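Local coordinates for protein putative oxidoreductase (Bacteroides fragilis NCTC 9343, PDB 3FHL) that probably acts as an oxidoreductase of the Gfo/Idh/MocA family, using a dinucleotide cofactor held by its Rossmann-fold domain, at residues Glu80-Ala85 with Glu106-Leu111; Val94-Thr99 with Gln329-Val334; Arg55-Leu60 with Ile69-Pro74; Glu32-Val37 with Pro64-Ile69; Gly116-Val121 with Glu316-Gly321. One frame throughout, in Å; residues are numbered along the deposited sequence.

Contact 1: residues Glu80-Ala85 with Glu106-Leu111; sequences EYAGMA and EELIAL
Leu108 points at the backbone of helix 78-87 and spreads its two methyl groups over neighbouring residues there. CD1 comes to 3.8 Å from CB of Ala82, methyl against methyl, whereas CD2 settles on the main chain of Gly83, 3.7 Å from its CA and 3.9 Å from its N. The fork reaches that far because chi1 of -71° sets CG opposite the carbonyl carbon and chi2 of -174° extends one branch. At Gly83 the second branch meets bare backbone, and the CA atoms of Gly83 and Leu108 come within 6.4 Å of each other. One turn further along the same helix, Leu111 also points across, and its CD2 lies 4.2 Å from the carbonyl O of Gly83. The two helical segments run almost parallel, 12° apart, with their axes 10.4 Å from each other, as expected of consecutive helices on one side of a Rossmann sheet. Behind the contact, Ala82 rests on Val94 of strand 91-95, and Leu108 also touches Phe98 and Thr99 in the loop after that strand. Glu107 adds a polar tie nearby, its OE1 hydrogen-bonded to the hydroxyl of Tyr79. Between the two segments themselves there is no hydrogen bond; their mutual hold is van der Waals packing of leucine methyls against the Ala82 methyl and the main-chain atoms of Gly83.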
# COMPACT_ATOMS: atom_id res chain seq x y z
N GLU C 80 20.04 6.79 32.18
CA GLU C 80 20.57 7.08 33.51
C GLU C 80 19.60 6.59 34.58
O GLU C 80 20.00 5.91 35.53
CB GLU C 80 20.83 8.59 33.69
CG GLU C 80 21.56 8.97 35.00
CD GLU C 80 21.46 10.46 35.36
OE1 GLU C 80 21.23 11.31 34.46
OE2 GLU C 80 21.62 10.79 36.55
N TYR C 81 18.32 6.91 34.40
CA TYR C 81 17.27 6.61 35.36
C TYR C 81 16.98 5.11 35.48
O TYR C 81 16.81 4.59 36.60
CB TYR C 81 16.00 7.40 35.03
CG TYR C 81 16.02 8.83 35.53
CD1 TYR C 81 17.23 9.51 35.78
CD2 TYR C 81 14.82 9.52 35.76
CE1 TYR C 81 17.25 10.82 36.25
CE2 TYR C 81 14.83 10.85 36.22
CZ TYR C 81 16.04 11.49 36.46
OH TYR C 81 16.06 12.79 36.92
N ALA C 82 16.95 4.40 34.35
CA ALA C 82 16.77 2.94 34.36
C ALA C 82 17.97 2.23 34.97
O ALA C 82 17.81 1.22 35.64
CB ALA C 82 16.51 2.39 32.95
N GLY C 83 19.17 2.78 34.73
CA GLY C 83 20.41 2.24 35.31
C GLY C 83 20.46 2.39 36.83
O GLY C 83 20.84 1.46 37.53
N MET C 84 20.06 3.57 37.32
CA MET C 84 19.99 3.86 38.75
C MET C 84 19.02 2.92 39.44
O MET C 84 19.31 2.40 40.52
CB MET C 84 19.53 5.29 38.99
CG MET C 84 20.64 6.35 39.02
SD MET C 84 19.89 7.98 39.30
CE MET C 84 19.09 7.74 40.90
N ALA C 85 17.86 2.72 38.82
CA ALA C 85 16.82 1.84 39.36
C ALA C 85 17.26 0.38 39.42
O ALA C 85 16.97 -0.31 40.40
CB ALA C 85 15.52 2.00 38.57
N GLU C 106 21.92 -2.20 25.22
CA GLU C 106 22.56 -3.50 25.45
C GLU C 106 23.20 -3.59 26.84
O GLU C 106 23.15 -4.65 27.47
CB GLU C 106 23.58 -3.82 24.35
CG GLU C 106 22.94 -4.07 22.98
CD GLU C 106 23.94 -4.29 21.86
OE1 GLU C 106 25.06 -3.72 21.90
OE2 GLU C 106 23.60 -5.03 20.91
N GLU C 107 23.76 -2.48 27.31
CA GLU C 107 24.34 -2.39 28.66
C GLU C 107 23.30 -2.60 29.77
O GLU C 107 23.54 -3.35 30.72
CB GLU C 107 25.04 -1.05 28.85
CG GLU C 107 25.83 -0.94 30.15
CD GLU C 107 26.22 0.49 30.49
OE1 GLU C 107 26.26 1.33 29.57
OE2 GLU C 107 26.50 0.77 31.68
N LEU C 108 22.15 -1.94 29.64
CA LEU C 108 21.06 -2.07 30.60
C LEU C 108 20.49 -3.48 30.67
O LEU C 108 20.22 -3.99 31.76
CB LEU C 108 19.94 -1.08 30.28
CG LEU C 108 20.24 0.39 30.56
CD1 LEU C 108 18.99 1.22 30.34
CD2 LEU C 108 20.77 0.58 31.98
N ILE C 109 20.33 -4.10 29.50
CA ILE C 109 19.81 -5.47 29.38
C ILE C 109 20.73 -6.47 30.10
O ILE C 109 20.26 -7.32 30.85
CB ILE C 109 19.55 -5.85 27.89
CG1 ILE C 109 18.31 -5.11 27.36
CG2 ILE C 109 19.40 -7.37 27.71
CD1 ILE C 109 18.15 -5.13 25.84
N ALA C 110 22.04 -6.32 29.88
CA ALA C 110 23.04 -7.16 30.54
C ALA C 110 23.10 -6.95 32.07
O ALA C 110 23.24 -7.91 32.82
CB ALA C 110 24.40 -6.95 29.92
N LEU C 111 22.98 -5.69 32.51
CA LEU C 111 22.92 -5.37 33.94
C LEU C 111 21.70 -6.02 34.61
O LEU C 111 21.84 -6.68 35.64
CB LEU C 111 22.94 -3.86 34.17
CG LEU C 111 22.83 -3.31 35.60
CD1 LEU C 111 24.05 -3.67 36.45
CD2 LEU C 111 22.64 -1.79 35.57

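Contact 2: residues Val94-Thr99 with Gln329-Val334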
# COMPACT_ATOMS: atom_id res chain seq x y z
N VAL C 94 10.67 0.81 31.23
CA VAL C 94 11.06 2.05 30.56
C VAL C 94 10.12 2.35 29.40
O VAL C 94 9.77 1.47 28.60
CB VAL C 94 12.51 2.02 30.00
CG1 VAL C 94 13.03 3.46 29.80
CG2 VAL C 94 13.45 1.25 30.91
N GLU C 95 9.72 3.61 29.31
CA GLU C 95 9.01 4.11 28.15
C GLU C 95 9.97 4.36 27.01
O GLU C 95 11.16 4.66 27.23
CB GLU C 95 8.29 5.39 28.48
CG GLU C 95 6.92 5.15 29.02
CD GLU C 95 6.00 6.32 28.82
OE1 GLU C 95 6.48 7.47 28.88
OE2 GLU C 95 4.79 6.08 28.62
N LYS C 96 9.46 4.25 25.78
CA LYS C 96 10.16 4.72 24.59
C LYS C 96 10.35 6.23 24.66
O LYS C 96 9.41 6.95 25.02
CB LYS C 96 9.39 4.34 23.33
CG LYS C 96 9.41 2.86 23.02
CD LYS C 96 8.17 2.47 22.21
CE LYS C 96 8.10 3.22 20.89
NZ LYS C 96 6.83 2.90 20.15
N PRO C 97 11.55 6.73 24.31
CA PRO C 97 12.72 5.97 23.85
C PRO C 97 13.47 5.29 25.00
O PRO C 97 13.78 5.94 26.01
CB PRO C 97 13.60 7.05 23.19
CG PRO C 97 12.83 8.34 23.28
CD PRO C 97 11.82 8.17 24.36
N PHE C 98 13.71 3.99 24.84
CA PHE C 98 14.42 3.16 25.81
C PHE C 98 15.74 3.81 26.22
O PHE C 98 15.93 4.16 27.38
CB PHE C 98 14.61 1.75 25.22
CG PHE C 98 15.43 0.79 26.06
CD1 PHE C 98 15.34 0.77 27.45
CD2 PHE C 98 16.26 -0.14 25.44
CE1 PHE C 98 16.10 -0.12 28.20
CE2 PHE C 98 17.00 -1.04 26.18
CZ PHE C 98 16.93 -1.04 27.55
N THR C 99 16.65 3.99 25.25
CA THR C 99 17.91 4.68 25.49
C THR C 99 18.23 5.57 24.30
O THR C 99 17.61 5.44 23.24
CB THR C 99 19.08 3.72 25.67
OG1 THR C 99 19.07 2.75 24.61
CG2 THR C 99 19.02 3.00 27.01
N GLN C 329 14.83 -6.10 24.86
CA GLN C 329 15.46 -6.54 23.60
C GLN C 329 14.51 -6.34 22.40
O GLN C 329 14.97 -6.06 21.30
CB GLN C 329 15.92 -7.99 23.69
CG GLN C 329 16.69 -8.52 22.48
CD GLN C 329 18.01 -7.82 22.27
OE1 GLN C 329 18.80 -7.65 23.20
NE2 GLN C 329 18.27 -7.41 21.02
N ASP C 330 13.21 -6.47 22.64
CA ASP C 330 12.20 -6.24 21.60
C ASP C 330 12.32 -4.86 20.95
O ASP C 330 12.23 -4.77 19.73
CB ASP C 330 10.77 -6.46 22.13
CG ASP C 330 10.43 -7.93 22.34
OD1 ASP C 330 11.24 -8.81 21.98
OD2 ASP C 330 9.34 -8.20 22.87
N ILE C 331 12.55 -3.81 21.74
CA ILE C 331 12.69 -2.47 21.17
C ILE C 331 14.04 -2.28 20.46
O ILE C 331 14.12 -1.49 19.52
CB ILE C 331 12.38 -1.32 22.18
CG1 ILE C 331 11.96 -0.04 21.46
CG2 ILE C 331 13.55 -1.00 23.06
CD1 ILE C 331 10.68 -0.15 20.62
N LEU C 332 15.08 -3.01 20.87
CA LEU C 332 16.35 -2.93 20.16
C LEU C 332 16.19 -3.57 18.79
O LEU C 332 16.73 -3.06 17.81
CB LEU C 332 17.48 -3.61 20.93
CG LEU C 332 17.93 -3.01 22.27
CD1 LEU C 332 19.31 -3.58 22.55
CD2 LEU C 332 17.98 -1.49 22.27
N ASN C 333 15.44 -4.67 18.73
CA ASN C 333 15.09 -5.34 17.48
C ASN C 333 14.29 -4.44 16.55
O ASN C 333 14.55 -4.38 15.34
CB ASN C 333 14.31 -6.62 17.78
CG ASN C 333 15.17 -7.70 18.42
OD1 ASN C 333 16.39 -7.56 18.53
ND2 ASN C 333 14.53 -8.80 18.85
N VAL C 334 13.33 -3.73 17.12
CA VAL C 334 12.51 -2.77 16.39
C VAL C 334 13.37 -1.66 15.80
O VAL C 334 13.24 -1.34 14.62
CB VAL C 334 11.40 -2.21 17.28
CG1 VAL C 334 10.75 -0.97 16.67
CG2 VAL C 334 10.38 -3.29 17.51
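Phe98 turns its CG opposite its backbone N (chi1 175°), and Ile331 does the same with CG1 (chi1 -156°), which leaves the CG2 methyl of the isoleucine directed at the phenylalanine. The pair joins the Rossmann domain, where Glu95-Lys96-Pro97 forms the EKP motif of the Gfo/Idh/MocA family with a cis peptide before Pro97, to helix 328-347 in the chain's C-terminal part. Ile331 CG2 lies 3.7 Å from Phe98 CB and equally near CD2, the two side chains lying alongside one another and running opposite ways. Leu332 meets the same ring differently: its CD2 sits at the edge, in the ring plane, 3.9 Å from Phe98 CD2. Within the loop, Thr99 CG2 stands over the centre of one ring face, and Leu119 and Val121 of strand 119-122 also pack on Phe98, adding further apolar neighbours to the ring. The aliphatic part of Lys96 adds a flank, while its NZ is engaged by Ser181 OG. On the helix, Gln329 NE2 donates to Asn333 OD1 at 3.1 Å, approaching from above the carbonyl plane. The lysine chain bends at chi3 (60°), and its CD comes to 4.0 Å from Ile331 CD1.

Contact 3: residues Arg55-Leu60 with Ile69-Pro74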
# COMPACT_ATOMS: atom_id res chain seq x y z
N ARG C 55 9.54 14.01 45.67
CA ARG C 55 10.02 15.14 44.90
C ARG C 55 11.17 14.80 43.95
O ARG C 55 11.56 15.63 43.13
CB ARG C 55 10.44 16.29 45.83
CG ARG C 55 9.31 16.93 46.65
CD ARG C 55 8.19 17.42 45.76
NE ARG C 55 7.04 17.92 46.51
CZ ARG C 55 5.84 18.15 45.97
NH1 ARG C 55 5.62 17.90 44.69
NH2 ARG C 55 4.85 18.61 46.73
N SER C 56 11.73 13.61 44.08
CA SER C 56 12.85 13.22 43.23
C SER C 56 12.80 11.75 42.89
O SER C 56 12.15 10.95 43.58
CB SER C 56 14.20 13.56 43.88
OG SER C 56 14.43 12.76 45.03
N PHE C 57 13.51 11.41 41.81
CA PHE C 57 13.60 10.05 41.32
C PHE C 57 14.39 9.16 42.27
O PHE C 57 14.03 7.99 42.48
CB PHE C 57 14.25 10.02 39.93
CG PHE C 57 14.35 8.64 39.34
CD1 PHE C 57 13.21 7.96 38.94
CD2 PHE C 57 15.58 8.01 39.21
CE1 PHE C 57 13.29 6.68 38.40
CE2 PHE C 57 15.67 6.74 38.68
CZ PHE C 57 14.53 6.07 38.28
N LYS C 58 15.45 9.72 42.86
CA LYS C 58 16.27 9.03 43.86
C LYS C 58 15.44 8.49 45.04
O LYS C 58 15.75 7.42 45.58
CB LYS C 58 17.37 9.98 44.37
CG LYS C 58 18.54 9.28 45.06
CD LYS C 58 19.39 10.27 45.87
CE LYS C 58 20.65 10.68 45.11
NZ LYS C 58 21.69 9.61 45.09
N GLU C 59 14.38 9.20 45.41
CA GLU C 59 13.45 8.74 46.45
C GLU C 59 12.65 7.49 46.07
O GLU C 59 12.08 6.82 46.94
CB GLU C 59 12.53 9.88 46.89
CG GLU C 59 13.23 10.93 47.72
CD GLU C 59 12.39 12.16 47.94
OE1 GLU C 59 11.56 12.16 48.89
OE2 GLU C 59 12.56 13.13 47.18
N LEU C 60 12.61 7.17 44.77
CA LEU C 60 12.07 5.89 44.34
C LEU C 60 13.11 4.82 44.44
O LEU C 60 12.84 3.74 44.97
CB LEU C 60 11.56 5.93 42.88
CG LEU C 60 10.38 6.81 42.53
CD1 LEU C 60 9.94 6.53 41.08
CD2 LEU C 60 9.25 6.59 43.50
N ILE C 69 9.76 0.09 39.36
CA ILE C 69 9.80 1.49 38.97
C ILE C 69 9.44 1.62 37.49
O ILE C 69 10.00 0.92 36.64
CB ILE C 69 11.17 2.15 39.29
CG1 ILE C 69 11.36 2.27 40.81
CG2 ILE C 69 11.28 3.55 38.66
CD1 ILE C 69 12.73 2.81 41.21
N VAL C 70 8.50 2.51 37.20
CA VAL C 70 8.11 2.84 35.83
C VAL C 70 8.81 4.13 35.42
O VAL C 70 8.49 5.22 35.94
CB VAL C 70 6.58 2.97 35.69
CG1 VAL C 70 6.18 3.35 34.24
CG2 VAL C 70 5.89 1.67 36.10
N VAL C 71 9.78 4.01 34.51
CA VAL C 71 10.58 5.14 34.03
C VAL C 71 9.86 5.81 32.84
O VAL C 71 9.92 5.32 31.70
CB VAL C 71 12.05 4.70 33.71
CG1 VAL C 71 12.90 5.83 33.12
CG2 VAL C 71 12.72 4.15 34.97
N ASN C 72 9.16 6.90 33.12
CA ASN C 72 8.39 7.61 32.09
C ASN C 72 8.68 9.11 32.12
O ASN C 72 7.80 9.94 31.86
CB ASN C 72 6.90 7.32 32.25
CG ASN C 72 6.34 7.85 33.56
OD1 ASN C 72 7.01 7.85 34.58
ND2 ASN C 72 5.11 8.34 33.51
N THR C 73 9.93 9.43 32.44
CA THR C 73 10.44 10.80 32.54
C THR C 73 10.85 11.32 31.14
O THR C 73 10.73 10.56 30.17
CB THR C 73 11.65 10.81 33.51
OG1 THR C 73 12.48 9.68 33.25
CG2 THR C 73 11.19 10.77 34.94
N PRO C 74 11.29 12.60 31.02
CA PRO C 74 11.78 13.08 29.70
C PRO C 74 12.90 12.23 29.11
O PRO C 74 13.72 11.67 29.85
CB PRO C 74 12.30 14.49 30.01
CG PRO C 74 11.49 14.93 31.17
CD PRO C 74 11.35 13.70 32.01
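Ile69 is the residue both side chains of the 55-60 segment converge on, and it offers them different methyl groups. Its CG2 meets the Phe57 ring at CE1, 3.7 Å away, on an oblique approach. Its CD1 instead reaches Leu60, lying 3.7 Å from Leu60 CB and 3.8 Å from Leu60 C, with CG1 set opposite the carbonyl carbon of Ile69 (chi1 -69°) and the chain extended beyond it. Leu60 CD1 then returns to Ile69 CG2 at 4.1 Å, giving the pair a second point of contact. Further along the strand, Val71 supplies a looser contact, CG2 to Phe57 CZ at 4.2 Å, again oblique to the ring. All four of these side chains are buried. In the next shell the turn that carries Phe57 and Leu60 is held by its own polar groups: Ser56 OG donates at 2.9 Å to Glu59 OE2, which accepts on its anti lone pair, the one away from OE1, and the backbone N of Leu60 bonds to Phe57 O at 2.8 Å. Arg55 is anchored outside the turn, in a salt bridge with Glu42. Leu60 of short helix 58-61 and Ala85 of helix 78-87 both pack on Ile69, and Phe57, ahead of the short helix, bridges to helix 78-87 by stacking with Tyr81 and touching Met84. Beneath them, strand 68-71 pairs with strands 6-10 and 91-95 in the parallel Rossmann sheet.

Contact 4: residues Glu32-Val37 with Pro64-Ile69; sequences ELYKIV and PEIDLI
In the Rossmann domain, Tyr34 and Lys35 of strand 31-37 reach across to the loop that leads into strand 68-71. Ile66 meets the edge of the Tyr34 ring, its CG1 lying in the ring plane 3.8 Å from CD2. The ring is brought there by chi1 of 175°, which sets CG opposite the backbone N. One face of the ring carries Lys35 CG, offset toward the rim, and Lys7 forms a cation-pi interaction with the same ring. Lys35 continues as an extended chain whose CD touches Ile66 CD1 at 4.2 Å, and its ammonium group ends in a salt bridge with Asp63. Tyr34 OH and Glu65 OE2 are 3.7 Å apart and do not bond directly; a water bridges them, weakly on the tyrosine side. It donates to Glu65 OE2 at 2.9 Å, while its bond to Tyr34 OH measures 3.0 Å. A second water near the same two oxygens is doubtfully placed. The ring and carboxylate planes are 67° apart. Strand 6-10 separates strands 31-37 and 68-71 in the sheet, and Leu60 of helix 58-61 packs on both Lys35 and Ile66.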
# COMPACT_ATOMS: atom_id res chain seq x y z
N GLU C 32 0.28 -1.87 43.82
CA GLU C 32 -0.05 -0.66 44.56
C GLU C 32 0.65 0.51 43.89
O GLU C 32 1.88 0.49 43.72
CB GLU C 32 0.36 -0.77 46.03
CG GLU C 32 0.05 0.49 46.84
CD GLU C 32 0.69 0.54 48.22
OE1 GLU C 32 0.40 1.49 48.98
OE2 GLU C 32 1.50 -0.36 48.56
N LEU C 33 -0.13 1.51 43.47
CA LEU C 33 0.44 2.77 43.03
C LEU C 33 0.91 3.49 44.28
O LEU C 33 0.17 4.28 44.89
CB LEU C 33 -0.58 3.62 42.24
CG LEU C 33 -0.10 4.94 41.60
CD1 LEU C 33 1.06 4.77 40.60
CD2 LEU C 33 -1.26 5.69 40.95
N TYR C 34 2.14 3.18 44.66
CA TYR C 34 2.65 3.50 45.99
C TYR C 34 3.24 4.91 46.03
O TYR C 34 2.88 5.71 46.89
CB TYR C 34 3.65 2.43 46.44
CG TYR C 34 4.33 2.73 47.76
CD1 TYR C 34 3.58 2.98 48.92
CD2 TYR C 34 5.72 2.78 47.84
CE1 TYR C 34 4.21 3.27 50.13
CE2 TYR C 34 6.36 3.07 49.05
CZ TYR C 34 5.60 3.32 50.19
OH TYR C 34 6.22 3.60 51.39
N LYS C 35 4.14 5.20 45.10
CA LYS C 35 4.81 6.49 45.08
C LYS C 35 4.86 7.15 43.71
O LYS C 35 5.17 6.49 42.72
CB LYS C 35 6.22 6.37 45.66
CG LYS C 35 6.27 6.66 47.13
CD LYS C 35 7.66 6.50 47.69
CE LYS C 35 7.61 6.78 49.17
NZ LYS C 35 8.80 6.30 49.92
N ILE C 36 4.55 8.44 43.65
CA ILE C 36 4.61 9.20 42.40
C ILE C 36 5.58 10.38 42.54
O ILE C 36 5.43 11.21 43.44
CB ILE C 36 3.20 9.70 41.96
CG1 ILE C 36 2.23 8.52 41.76
CG2 ILE C 36 3.29 10.53 40.68
CD1 ILE C 36 0.76 8.91 41.69
N VAL C 37 6.57 10.45 41.65
CA VAL C 37 7.42 11.63 41.57
C VAL C 37 6.68 12.80 40.91
O VAL C 37 6.27 12.74 39.74
CB VAL C 37 8.72 11.37 40.80
CG1 VAL C 37 9.62 12.61 40.83
CG2 VAL C 37 9.45 10.18 41.36
N PRO C 64 13.30 1.10 50.06
CA PRO C 64 13.55 -0.35 50.21
C PRO C 64 12.30 -1.22 50.04
O PRO C 64 12.42 -2.44 49.94
CB PRO C 64 14.07 -0.46 51.66
CG PRO C 64 13.39 0.66 52.36
CD PRO C 64 13.38 1.79 51.36
N GLU C 65 11.13 -0.60 50.01
CA GLU C 65 9.88 -1.33 49.85
C GLU C 65 9.34 -1.32 48.41
O GLU C 65 8.32 -1.94 48.14
CB GLU C 65 8.83 -0.81 50.84
CG GLU C 65 9.28 -0.86 52.31
CD GLU C 65 8.21 -0.42 53.29
OE1 GLU C 65 8.02 -1.13 54.30
OE2 GLU C 65 7.56 0.62 53.06
N ILE C 66 10.02 -0.64 47.49
CA ILE C 66 9.54 -0.61 46.09
C ILE C 66 10.04 -1.82 45.29
O ILE C 66 11.23 -2.12 45.31
CB ILE C 66 9.81 0.76 45.39
CG1 ILE C 66 8.83 1.82 45.91
CG2 ILE C 66 9.67 0.64 43.85
CD1 ILE C 66 9.12 3.27 45.47
N ASP C 67 9.12 -2.52 44.63
CA ASP C 67 9.45 -3.68 43.80
C ASP C 67 9.70 -3.26 42.35
O ASP C 67 10.52 -3.86 41.66
CB ASP C 67 8.29 -4.68 43.82
CG ASP C 67 7.97 -5.20 45.22
OD1 ASP C 67 8.89 -5.74 45.87
OD2 ASP C 67 6.81 -5.09 45.66
N LEU C 68 8.95 -2.25 41.90
CA LEU C 68 8.90 -1.87 40.48
C LEU C 68 8.91 -0.37 40.28
O LEU C 68 8.16 0.36 40.94
CB LEU C 68 7.67 -2.49 39.80
CG LEU C 68 7.36 -2.17 38.32
CD1 LEU C 68 8.38 -2.80 37.40
CD2 LEU C 68 5.96 -2.63 37.94
N ILE C 69 9.76 0.09 39.36
CA ILE C 69 9.80 1.49 38.97
C ILE C 69 9.44 1.62 37.49
O ILE C 69 10.00 0.92 36.64
CB ILE C 69 11.17 2.15 39.29
CG1 ILE C 69 11.36 2.27 40.81
CG2 ILE C 69 11.28 3.55 38.66
CD1 ILE C 69 12.73 2.81 41.21
O HOH W 1 8.50 2.90 51.81
O HOH W 2 4.82 1.43 52.83

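Contact 5: residues Gly116-Val121 with Glu316-Gly321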
# COMPACT_ATOMS: atom_id res chain seq x y z
N GLY C 116 19.42 -10.45 37.92
CA GLY C 116 18.15 -11.19 37.93
C GLY C 116 16.92 -10.30 38.06
O GLY C 116 15.94 -10.67 38.71
N LEU C 117 16.99 -9.11 37.46
CA LEU C 117 15.92 -8.13 37.52
C LEU C 117 15.20 -8.03 36.18
O LEU C 117 15.81 -8.21 35.13
CB LEU C 117 16.47 -6.76 37.93
CG LEU C 117 17.15 -6.66 39.30
CD1 LEU C 117 17.82 -5.31 39.47
CD2 LEU C 117 16.15 -6.93 40.42
N MET C 118 13.89 -7.76 36.22
CA MET C 118 13.08 -7.53 35.02
C MET C 118 13.41 -6.17 34.40
O MET C 118 13.46 -5.16 35.10
CB MET C 118 11.58 -7.61 35.35
CG MET C 118 10.63 -7.59 34.11
SD MET C 118 8.92 -7.16 34.50
CE MET C 118 9.13 -5.43 34.87
N LEU C 119 13.65 -6.16 33.09
CA LEU C 119 13.74 -4.90 32.33
C LEU C 119 12.79 -4.96 31.13
O LEU C 119 13.03 -5.70 30.17
CB LEU C 119 15.17 -4.61 31.87
CG LEU C 119 15.42 -3.32 31.09
CD1 LEU C 119 15.03 -2.08 31.90
CD2 LEU C 119 16.88 -3.26 30.67
N SER C 120 11.72 -4.18 31.22
CA SER C 120 10.65 -4.13 30.22
C SER C 120 10.64 -2.78 29.50
O SER C 120 10.96 -1.75 30.10
CB SER C 120 9.30 -4.37 30.91
OG SER C 120 8.19 -4.19 30.02
N VAL C 121 10.29 -2.80 28.21
CA VAL C 121 9.98 -1.56 27.50
C VAL C 121 8.49 -1.52 27.16
O VAL C 121 7.95 -2.48 26.63
CB VAL C 121 10.90 -1.33 26.27
CG1 VAL C 121 10.42 -0.12 25.44
CG2 VAL C 121 12.32 -1.06 26.72
N GLU C 316 2.10 -11.47 36.18
CA GLU C 316 2.22 -12.90 35.90
C GLU C 316 3.66 -13.35 35.73
O GLU C 316 4.01 -14.46 36.09
CB GLU C 316 1.35 -13.30 34.70
CG GLU C 316 -0.13 -13.23 35.03
CD GLU C 316 -1.03 -13.78 33.95
OE1 GLU C 316 -0.53 -14.46 33.02
OE2 GLU C 316 -2.25 -13.53 34.04
N HIS C 317 4.50 -12.46 35.23
CA HIS C 317 5.91 -12.71 35.11
C HIS C 317 6.62 -12.73 36.46
O HIS C 317 7.35 -13.67 36.77
CB HIS C 317 6.55 -11.66 34.21
CG HIS C 317 8.04 -11.77 34.11
ND1 HIS C 317 8.66 -12.88 33.58
CD2 HIS C 317 9.03 -10.92 34.46
CE1 HIS C 317 9.97 -12.70 33.60
NE2 HIS C 317 10.22 -11.52 34.13
N LEU C 318 6.43 -11.67 37.24
CA LEU C 318 7.15 -11.47 38.50
C LEU C 318 6.64 -12.37 39.63
O LEU C 318 7.42 -12.83 40.46
CB LEU C 318 7.06 -10.00 38.93
CG LEU C 318 7.82 -8.95 38.13
CD1 LEU C 318 7.45 -7.59 38.66
CD2 LEU C 318 9.33 -9.16 38.16
N CYS C 319 5.33 -12.63 39.64
CA CYS C 319 4.70 -13.38 40.71
C CYS C 319 4.35 -14.82 40.37
O CYS C 319 4.25 -15.64 41.28
CB CYS C 319 3.47 -12.64 41.22
SG CYS C 319 3.84 -11.03 41.92
N LEU C 320 4.14 -15.14 39.09
CA LEU C 320 3.75 -16.49 38.70
C LEU C 320 4.72 -17.17 37.72
O LEU C 320 4.41 -18.24 37.18
CB LEU C 320 2.32 -16.53 38.14
CG LEU C 320 1.17 -15.97 38.98
CD1 LEU C 320 -0.13 -15.96 38.17
CD2 LEU C 320 0.98 -16.75 40.27
N GLY C 321 5.88 -16.55 37.51
CA GLY C 321 6.93 -17.09 36.63
C GLY C 321 6.62 -17.23 35.14
O GLY C 321 7.29 -17.97 34.43
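Met118, His317 and Leu318 make this contact, in which the chain just before strand 119-122, the last strand of the Rossmann sheet in chain order, meets the C-terminal end of helix 309-320 of the C-terminal alpha/beta part. Met118 loses the most surface. Its CG stands opposite the backbone N (chi1 -171°), which carries the side chain out toward the helix, and the bend at chi3 (71°) turns the terminal methyl aside. His317 approaches with its CD2, 3.7 Å from Met118 CG and 3.8 Å from SD. The sulfur sits 4.8 Å from the centroid of the imidazole, 72° off the ring normal, an oblique sulfur-aromatic contact. The imidazole's rotation is steadied by ND1, which hydrogen-bonds to Gln322 O, just beyond the helix, while Leu324 packs on both His317 and Met118. Leu318 comes in beside the histidine and lies roughly perpendicular to the methionine side chain. Around them, Ile314 one turn earlier on the helix also touches Met118, whose backbone N is bonded to Asn91 OD1. A Schellman motif at Gly116 ends helix 102-115 just before Met118. Apolar packing and the sulfur-ring contact therefore join the two parts here without a direct polar bond between the segments. On the leucine side, Leu318 CD2 lies 3.9 Å from Met118 CB and 4.2 Å from Met118 SD.

Overall arrangement
Four of the contacts reach the parallel Rossmann sheet directly, and contact 1 pairs two helices packed on it. Contacts 3 and 4 are the closest pair, with centres 10 Å apart; they share Ile69, and Leu60 packs against Val37 and Lys35. Phe57 and Tyr81 link contact 3 to contact 1. Contact 1 in turn touches contact 2, its centre 12 Å away, where Ile109 meets Gln329 and Leu332. Contacts 2 and 5 both bring helices of the C-terminal part onto the Rossmann domain; their centres are 16 Å apart, and Val94 N approaches Ser120 O at 2.8 Å, a probable hydrogen bond between neighbouring strands. Leu68 against Met118 connects contacts 4 and 5.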